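Local coordinates for protein RNA polymerase sigma-H factor (Fusobacterium nucleatum subsp. nucleatum, PDB 3MZY) that probably acts as a sigma-70 family initiation factor, binding DNA and directing RNA polymerase to specific promoter sites, at residues E10-L15 against Y120-Y125; E100-F105 against K150-W155. One frame throughout, in Å; residues are numbered along the deposited sequence.

Overall arrangement
From the N terminus the chain first lays down helix 8-21, which carries E10-L15, then helix 29-50; residues 53-89 are not modelled. It resumes in helix 91-109, holding E100-F105, and the next helix, 112-121, leads into Y120-Y125, where contact 1 closes a long loop of 104 intervening residues. After helix 127-134, helix 138-159 brings K150-W155 back to E100-F105, and contact 2 closes a shorter loop of 44 residues. The segments alternate, so the two closures cross rather than nest. Their centres lie about 14 Å apart, bridged by packing of I12 and L15 on F102, which joins the region 2 helix to the C-terminal helices.

Contact 1. Residues E10-L15 against Y120-Y125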
ATOM      1  N   GLU A  10      -1.145   6.224   6.889  1.00 82.02           N
ATOM      2  CA  GLU A  10       0.236   6.400   6.462  1.00 80.29           C
ATOM      3  C   GLU A  10       0.737   5.222   5.627  1.00 74.63           C
ATOM      4  O   GLU A  10       1.349   5.422   4.583  1.00 77.34           O
ATOM      5  CB  GLU A  10       1.127   6.673   7.682  1.00 81.03           C
ATOM      6  CG  GLU A  10       1.059   8.145   8.158  1.00 91.64           C
ATOM      7  CD  GLU A  10      -0.182   8.493   9.004  1.00 97.47           C
ATOM      8  OE1 GLU A  10      -0.901   7.576   9.479  1.00 93.78           O
ATOM      9  OE2 GLU A  10      -0.428   9.702   9.204  1.00108.78           O
ATOM     10  N   GLY A  11       0.438   4.009   6.100  1.00 51.50           N
ATOM     11  CA  GLY A  11       0.679   2.749   5.382  1.00 51.35           C
ATOM     12  C   GLY A  11       0.180   2.773   3.951  1.00 52.38           C
ATOM     13  O   GLY A  11       0.951   2.538   3.008  1.00 52.20           O
ATOM     14  N   ILE A  12      -1.105   3.102   3.802  1.00 52.88           N
ATOM     15  CA  ILE A  12      -1.741   3.247   2.518  1.00 54.46           C
ATOM     16  C   ILE A  12      -1.026   4.268   1.652  1.00 56.53           C
ATOM     17  O   ILE A  12      -0.774   4.006   0.473  1.00 57.15           O
ATOM     18  CB  ILE A  12      -3.227   3.658   2.664  1.00 55.19           C
ATOM     19  CG1 ILE A  12      -3.977   2.626   3.521  1.00 55.82           C
ATOM     20  CG2 ILE A  12      -3.867   3.841   1.300  1.00 53.56           C
ATOM     21  CD1 ILE A  12      -5.463   2.894   3.682  1.00 57.93           C
ATOM     22  N   LEU A  13      -0.718   5.433   2.221  1.00 57.96           N
ATOM     23  CA  LEU A  13      -0.017   6.471   1.470  1.00 60.80           C
ATOM     24  C   LEU A  13       1.304   5.881   0.955  1.00 61.62           C
ATOM     25  O   LEU A  13       1.598   5.962  -0.249  1.00 62.45           O
ATOM     26  CB  LEU A  13       0.273   7.690   2.360  1.00 61.58           C
ATOM     27  CG  LEU A  13       0.357   9.114   1.797  1.00 64.51           C
ATOM     28  CD1 LEU A  13       1.468   9.875   2.528  1.00 65.00           C
ATOM     29  CD2 LEU A  13       0.566   9.194   0.266  1.00 67.02           C
ATOM     30  N   GLY A  14       2.074   5.290   1.883  1.00 61.24           N
ATOM     31  CA  GLY A  14       3.334   4.601   1.581  1.00 62.15           C
ATOM     32  C   GLY A  14       3.188   3.661   0.399  1.00 62.70           C
ATOM     33  O   GLY A  14       4.018   3.681  -0.509  1.00 64.50           O
ATOM     34  N   LEU A  15       2.113   2.872   0.392  1.00 61.14           N
ATOM     35  CA  LEU A  15       1.870   1.905  -0.656  1.00 60.98           C
ATOM     36  C   LEU A  15       1.574   2.571  -2.001  1.00 63.03           C
ATOM     37  O   LEU A  15       2.112   2.156  -3.031  1.00 63.87           O
ATOM     38  CB  LEU A  15       0.727   0.949  -0.270  1.00 59.86           C
ATOM     39  CG  LEU A  15       0.193  -0.018  -1.347  1.00 58.06           C
ATOM     40  CD1 LEU A  15       1.210  -1.093  -1.702  1.00 56.61           C
ATOM     41  CD2 LEU A  15      -1.109  -0.678  -0.928  1.00 55.36           C
ATOM     42  N   TYR A 120      -1.791  -6.561   6.269  1.00 45.23           N
ATOM     43  CA  TYR A 120      -0.476  -6.624   6.922  1.00 45.99           C
ATOM     44  C   TYR A 120       0.573  -5.816   6.215  1.00 45.07           C
ATOM     45  O   TYR A 120       1.492  -5.315   6.861  1.00 46.02           O
ATOM     46  CB  TYR A 120      -0.022  -8.058   7.166  1.00 46.79           C
ATOM     47  CG  TYR A 120      -0.967  -8.721   8.115  1.00 48.48           C
ATOM     48  CD1 TYR A 120      -1.966  -9.586   7.650  1.00 45.39           C
ATOM     49  CD2 TYR A 120      -0.910  -8.431   9.494  1.00 49.81           C
ATOM     50  CE1 TYR A 120      -2.860 -10.183   8.537  1.00 48.72           C
ATOM     51  CE2 TYR A 120      -1.802  -9.017  10.396  1.00 50.53           C
ATOM     52  CZ  TYR A 120      -2.770  -9.884   9.913  1.00 50.84           C
ATOM     53  OH  TYR A 120      -3.647 -10.451  10.797  1.00 52.69           O
ATOM     54  N   LEU A 121       0.397  -5.674   4.903  1.00 44.24           N
ATOM     55  CA  LEU A 121       1.283  -4.907   4.073  1.00 44.50           C
ATOM     56  C   LEU A 121       1.306  -3.454   4.515  1.00 45.09           C
ATOM     57  O   LEU A 121       2.389  -2.884   4.728  1.00 46.02           O
ATOM     58  CB  LEU A 121       0.834  -4.998   2.624  1.00 45.05           C
ATOM     59  CG  LEU A 121       1.776  -4.459   1.545  1.00 46.44           C
ATOM     60  CD1 LEU A 121       3.128  -5.194   1.545  1.00 46.05           C
ATOM     61  CD2 LEU A 121       1.091  -4.561   0.188  1.00 47.24           C
ATOM     62  N   ILE A 122       0.118  -2.866   4.686  1.00 44.62           N
ATOM     63  CA  ILE A 122       0.023  -1.463   5.089  1.00 45.27           C
ATOM     64  C   ILE A 122       0.401  -1.218   6.540  1.00 45.36           C
ATOM     65  O   ILE A 122       0.566  -0.069   6.947  1.00 46.85           O
ATOM     66  CB  ILE A 122      -1.369  -0.821   4.765  1.00 46.29           C
ATOM     67  CG1 ILE A 122      -2.455  -1.368   5.712  1.00 46.77           C
ATOM     68  CG2 ILE A 122      -1.664  -0.948   3.267  1.00 45.62           C
ATOM     69  CD1 ILE A 122      -3.923  -1.068   5.331  1.00 47.13           C
ATOM     70  N   ARG A 123       0.563  -2.283   7.316  1.00 45.07           N
ATOM     71  CA  ARG A 123       1.090  -2.143   8.683  1.00 45.63           C
ATOM     72  C   ARG A 123       2.604  -2.447   8.751  1.00 45.34           C
ATOM     73  O   ARG A 123       3.159  -2.643   9.838  1.00 45.20           O
ATOM     74  CB  ARG A 123       0.295  -3.017   9.663  1.00 46.99           C
ATOM     75  CG  ARG A 123      -1.107  -2.522   9.934  1.00 47.95           C
ATOM     76  CD  ARG A 123      -1.980  -3.605  10.586  1.00 48.99           C
ATOM     77  NE  ARG A 123      -3.287  -3.082  10.994  1.00 51.60           N
ATOM     78  CZ  ARG A 123      -4.301  -2.793  10.165  1.00 52.31           C
ATOM     79  NH1 ARG A 123      -4.185  -2.959   8.843  1.00 49.13           N
ATOM     80  NH2 ARG A 123      -5.444  -2.324  10.657  1.00 53.14           N
ATOM     81  N   GLY A 124       3.255  -2.521   7.585  1.00 44.98           N
ATOM     82  CA  GLY A 124       4.721  -2.544   7.521  1.00 45.44           C
ATOM     83  C   GLY A 124       5.369  -3.896   7.761  1.00 47.11           C
ATOM     84  O   GLY A 124       6.544  -3.979   8.180  1.00 48.07           O
ATOM     85  N   TYR A 125       4.603  -4.957   7.499  1.00 42.69           N
ATOM     86  CA  TYR A 125       5.081  -6.321   7.603  1.00 40.01           C
ATOM     87  C   TYR A 125       5.655  -6.739   6.260  1.00 41.79           C
ATOM     88  O   TYR A 125       5.110  -6.377   5.216  1.00 43.82           O
ATOM     89  CB  TYR A 125       3.932  -7.233   8.003  1.00 38.73           C
ATOM     90  CG  TYR A 125       3.514  -7.037   9.434  1.00 38.50           C
ATOM     91  CD1 TYR A 125       4.309  -7.501  10.471  1.00 38.03           C
ATOM     92  CD2 TYR A 125       2.345  -6.337   9.750  1.00 40.35           C
ATOM     93  CE1 TYR A 125       3.938  -7.301  11.794  1.00 39.03           C
ATOM     94  CE2 TYR A 125       1.960  -6.147  11.061  1.00 40.79           C
ATOM     95  CZ  TYR A 125       2.764  -6.626  12.074  1.00 39.85           C
ATOM     96  OH  TYR A 125       2.406  -6.411  13.368  1.00 42.00           O
TER
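I122 leans its whole side chain against one side of the helix that carries G11, I12 and L15, and its two branches and its CB meet different parts of that helix. Its CG1 branch sits between the backbone N and the carbonyl carbon (chi1 72°), the crowded position, and carries CD1 out alongside I12. The two isoleucines lie side by side and point the same way, with I122 CD1 4.1 Å from I12 CG1. At the root of the branch, I122 CB rests 4.0 Å from I12 N, so it is the backbone of the helix as much as its side chains that receives the isoleucine. The other branch turns down the helix, and I122 CG2 comes within 4.2 Å of L15 CD2. L15 meets the neighbouring residue differently: its other methyl, CD1, touches L121 CD2 at 4.0 Å, and the two leucines cross at about a right angle. L15 CG, anti to the backbone N, extends to segment 120-125, and chi2 (69°) then turns CD2 to I122 and CD1 to L121.

G11 marks the tightest point. Lacking a side chain, it lets the carbonyl of I122 come right up to the helix, and G11 CA lies 3.2 Å from I122 O in a CH···O contact with an angle of 145° at the hydrogen. The approaching backbone is shaped by a Schellman motif closing helix 112-121: Y125 N bonds to Y120 O, G124 N to L121 O, and G124 takes up the positive phi of the C-prime position.

All five touching residues are buried. L15 and L121 also pack on I37 of helix 29-50, I12 and L15 meet F102 of helix 91-109, and I122 reaches V8, the first residue of helix 8-21.

Contact 2. Residues E100-F105 against K150-W155; sequences EEFKKF and KKSEEW
In the C-terminal helical bundle, helix 138-159, probably the recognition helix of a helix-turn-helix as in sigma region 4, leans on helix 91-109 through an aromatic stack. The F105 ring and the five-membered ring of W155 form an offset stack, centroids 4.0 Å apart and planes at 13°. The two side chains overlap head to tail, so each sets its CB over the partner's ring: W155 CB lies 3.7 Å from the F105 centroid, and F105 CB 3.9 Å from that of the five-membered ring. The six-membered end of the indole reaches one turn back along helix 91-109, where E101 CB meets its edge 3.5 Å from W155 CZ2, and W155 CH2 comes to 3.4 Å from F102 N. F102 presents its edge instead, with S152 OG in the ring plane 3.2 Å from F102 CE1; that hydroxyl is hydrogen-bonded to I148 O. The N-to-C directions of the two short segments make 126°, their axes 11.6 Å apart. Helix 8-21 packs on both, I12 and L16 on F102 and I19 on S152; F110, between helices 91-109 and 112-121, sets its ring steeply (about 80°) to F105, and K151 salt-bridges E114 of helix 112-121.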
ATOM      1  N   GLU A 100      -8.702   7.727   0.794  1.00 55.90           N
ATOM      2  CA  GLU A 100     -10.050   7.250   1.010  1.00 57.66           C
ATOM      3  C   GLU A 100     -10.586   6.502  -0.216  1.00 55.94           C
ATOM      4  O   GLU A 100     -11.164   5.421  -0.075  1.00 57.24           O
ATOM      5  CB  GLU A 100     -10.963   8.411   1.400  1.00 62.02           C
ATOM      6  CG  GLU A 100     -11.935   8.085   2.526  1.00 71.86           C
ATOM      7  CD  GLU A 100     -11.240   7.701   3.839  1.00 78.67           C
ATOM      8  OE1 GLU A 100     -10.179   8.281   4.172  1.00 79.36           O
ATOM      9  OE2 GLU A 100     -11.771   6.822   4.549  1.00 85.54           O
ATOM     10  N   GLU A 101     -10.392   7.063  -1.414  1.00 55.77           N
ATOM     11  CA  GLU A 101     -10.794   6.378  -2.646  1.00 58.09           C
ATOM     12  C   GLU A 101     -10.160   4.981  -2.724  1.00 55.73           C
ATOM     13  O   GLU A 101     -10.827   4.016  -3.089  1.00 57.37           O
ATOM     14  CB  GLU A 101     -10.448   7.187  -3.902  1.00 63.61           C
ATOM     15  CG  GLU A 101     -11.240   8.479  -4.142  1.00 71.14           C
ATOM     16  CD  GLU A 101     -12.738   8.257  -4.262  1.00 80.83           C
ATOM     17  OE1 GLU A 101     -13.284   8.348  -5.390  1.00 90.46           O
ATOM     18  OE2 GLU A 101     -13.370   7.984  -3.215  1.00 81.22           O
ATOM     19  N   PHE A 102      -8.880   4.872  -2.364  1.00 53.73           N
ATOM     20  CA  PHE A 102      -8.215   3.576  -2.366  1.00 54.59           C
ATOM     21  C   PHE A 102      -8.842   2.580  -1.392  1.00 54.76           C
ATOM     22  O   PHE A 102      -9.059   1.424  -1.745  1.00 56.40           O
ATOM     23  CB  PHE A 102      -6.724   3.694  -2.089  1.00 56.24           C
ATOM     24  CG  PHE A 102      -6.015   2.370  -2.092  1.00 58.48           C
ATOM     25  CD1 PHE A 102      -5.606   1.790  -3.298  1.00 62.41           C
ATOM     26  CD2 PHE A 102      -5.782   1.681  -0.899  1.00 57.01           C
ATOM     27  CE1 PHE A 102      -4.950   0.558  -3.311  1.00 66.81           C
ATOM     28  CE2 PHE A 102      -5.129   0.449  -0.906  1.00 62.09           C
ATOM     29  CZ  PHE A 102      -4.711  -0.108  -2.110  1.00 66.23           C
ATOM     30  N   LYS A 103      -9.119   3.014  -0.169  1.00 43.80           N
ATOM     31  CA  LYS A 103      -9.733   2.126   0.812  1.00 48.12           C
ATOM     32  C   LYS A 103     -11.018   1.503   0.257  1.00 48.27           C
ATOM     33  O   LYS A 103     -11.223   0.281   0.355  1.00 49.34           O
ATOM     34  CB  LYS A 103     -10.016   2.869   2.113  1.00 53.11           C
ATOM     35  CG  LYS A 103      -8.800   3.100   2.956  1.00 56.77           C
ATOM     36  CD  LYS A 103      -9.176   3.311   4.418  1.00 66.13           C
ATOM     37  CE  LYS A 103      -9.335   4.773   4.743  1.00 68.92           C
ATOM     38  NZ  LYS A 103      -9.616   5.013   6.193  1.00 78.53           N
ATOM     39  N   LYS A 104     -11.853   2.336  -0.367  1.00 48.48           N
ATOM     40  CA  LYS A 104     -13.094   1.876  -0.987  1.00 49.41           C
ATOM     41  C   LYS A 104     -12.836   0.985  -2.197  1.00 46.51           C
ATOM     42  O   LYS A 104     -13.454  -0.072  -2.347  1.00 47.89           O
ATOM     43  CB  LYS A 104     -14.007   3.061  -1.346  1.00 51.75           C
ATOM     44  N   PHE A 105     -11.932   1.395  -3.071  1.00 44.55           N
ATOM     45  CA  PHE A 105     -11.620   0.569  -4.221  1.00 43.16           C
ATOM     46  C   PHE A 105     -11.201  -0.845  -3.764  1.00 42.96           C
ATOM     47  O   PHE A 105     -11.715  -1.864  -4.262  1.00 43.33           O
ATOM     48  CB  PHE A 105     -10.511   1.214  -5.060  1.00 43.21           C
ATOM     49  CG  PHE A 105      -9.846   0.250  -6.010  1.00 43.51           C
ATOM     50  CD1 PHE A 105      -8.560  -0.214  -5.761  1.00 43.14           C
ATOM     51  CD2 PHE A 105     -10.529  -0.227  -7.129  1.00 44.59           C
ATOM     52  CE1 PHE A 105      -7.936  -1.129  -6.634  1.00 45.94           C
ATOM     53  CE2 PHE A 105      -9.920  -1.146  -8.002  1.00 46.95           C
ATOM     54  CZ  PHE A 105      -8.618  -1.600  -7.745  1.00 45.76           C
ATOM     55  N   LYS A 150      -0.829  -4.312  -9.723  1.00 51.20           N
ATOM     56  CA  LYS A 150      -1.383  -4.158 -11.061  1.00 53.55           C
ATOM     57  C   LYS A 150      -2.833  -3.641 -11.015  1.00 51.58           C
ATOM     58  O   LYS A 150      -3.179  -2.710 -11.739  1.00 52.92           O
ATOM     59  CB  LYS A 150      -1.277  -5.463 -11.872  1.00 56.92           C
ATOM     60  N   LYS A 151      -3.656  -4.212 -10.134  1.00 49.63           N
ATOM     61  CA  LYS A 151      -5.056  -3.804 -10.025  1.00 50.58           C
ATOM     62  C   LYS A 151      -5.177  -2.381  -9.530  1.00 52.13           C
ATOM     63  O   LYS A 151      -6.070  -1.636  -9.963  1.00 54.66           O
ATOM     64  CB  LYS A 151      -5.856  -4.761  -9.138  1.00 50.19           C
ATOM     65  CG  LYS A 151      -6.129  -6.101  -9.822  1.00 50.77           C
ATOM     66  CD  LYS A 151      -6.609  -7.125  -8.810  1.00 51.00           C
ATOM     67  CE  LYS A 151      -6.685  -8.498  -9.462  1.00 52.34           C
ATOM     68  NZ  LYS A 151      -7.305  -9.499  -8.568  1.00 53.27           N
ATOM     69  N   SER A 152      -4.263  -1.997  -8.644  1.00 52.03           N
ATOM     70  CA  SER A 152      -4.216  -0.616  -8.157  1.00 48.42           C
ATOM     71  C   SER A 152      -3.741   0.348  -9.239  1.00 49.22           C
ATOM     72  O   SER A 152      -4.339   1.412  -9.399  1.00 48.39           O
ATOM     73  CB  SER A 152      -3.364  -0.497  -6.879  1.00 47.95           C
ATOM     74  OG  SER A 152      -3.960  -1.231  -5.817  1.00 46.85           O
ATOM     75  N   GLU A 153      -2.684  -0.031  -9.971  1.00 53.14           N
ATOM     76  CA  GLU A 153      -2.203   0.720 -11.138  1.00 55.77           C
ATOM     77  C   GLU A 153      -3.341   1.045 -12.082  1.00 55.77           C
ATOM     78  O   GLU A 153      -3.552   2.204 -12.416  1.00 55.36           O
ATOM     79  CB  GLU A 153      -1.142  -0.059 -11.920  1.00 62.48           C
ATOM     80  CG  GLU A 153       0.281   0.349 -11.626  1.00 66.88           C
ATOM     81  CD  GLU A 153       1.303  -0.519 -12.350  1.00 78.15           C
ATOM     82  OE1 GLU A 153       1.450  -0.359 -13.583  1.00 81.45           O
ATOM     83  OE2 GLU A 153       1.966  -1.356 -11.681  1.00 83.29           O
ATOM     84  N   GLU A 154      -4.078   0.020 -12.497  1.00 58.84           N
ATOM     85  CA  GLU A 154      -5.156   0.193 -13.466  1.00 62.00           C
ATOM     86  C   GLU A 154      -6.207   1.156 -12.921  1.00 58.75           C
ATOM     87  O   GLU A 154      -6.730   1.999 -13.656  1.00 61.10           O
ATOM     88  CB  GLU A 154      -5.754  -1.158 -13.852  1.00 68.37           C
ATOM     89  CG  GLU A 154      -4.769  -2.046 -14.641  1.00 77.47           C
ATOM     90  CD  GLU A 154      -5.169  -3.527 -14.691  1.00 88.10           C
ATOM     91  OE1 GLU A 154      -5.091  -4.129 -15.789  1.00 98.27           O
ATOM     92  OE2 GLU A 154      -5.552  -4.096 -13.636  1.00 86.98           O
ATOM     93  N   TRP A 155      -6.467   1.067 -11.619  1.00 54.93           N
ATOM     94  CA  TRP A 155      -7.437   1.939 -10.971  1.00 53.99           C
ATOM     95  C   TRP A 155      -6.983   3.406 -10.953  1.00 53.27           C
ATOM     96  O   TRP A 155      -7.773   4.312 -11.252  1.00 56.27           O
ATOM     97  CB  TRP A 155      -7.735   1.443  -9.562  1.00 51.48           C
ATOM     98  CG  TRP A 155      -8.539   2.393  -8.763  1.00 53.41           C
ATOM     99  CD1 TRP A 155      -9.889   2.649  -8.886  1.00 57.88           C
ATOM    100  CD2 TRP A 155      -8.062   3.249  -7.710  1.00 51.66           C
ATOM    101  NE1 TRP A 155     -10.272   3.595  -7.957  1.00 59.64           N
ATOM    102  CE2 TRP A 155      -9.176   3.982  -7.229  1.00 55.43           C
ATOM    103  CE3 TRP A 155      -6.804   3.458  -7.120  1.00 49.30           C
ATOM    104  CZ2 TRP A 155      -9.070   4.907  -6.185  1.00 59.06           C
ATOM    105  CZ3 TRP A 155      -6.697   4.385  -6.081  1.00 51.85           C
ATOM    106  CH2 TRP A 155      -7.827   5.096  -5.624  1.00 56.98           C
TER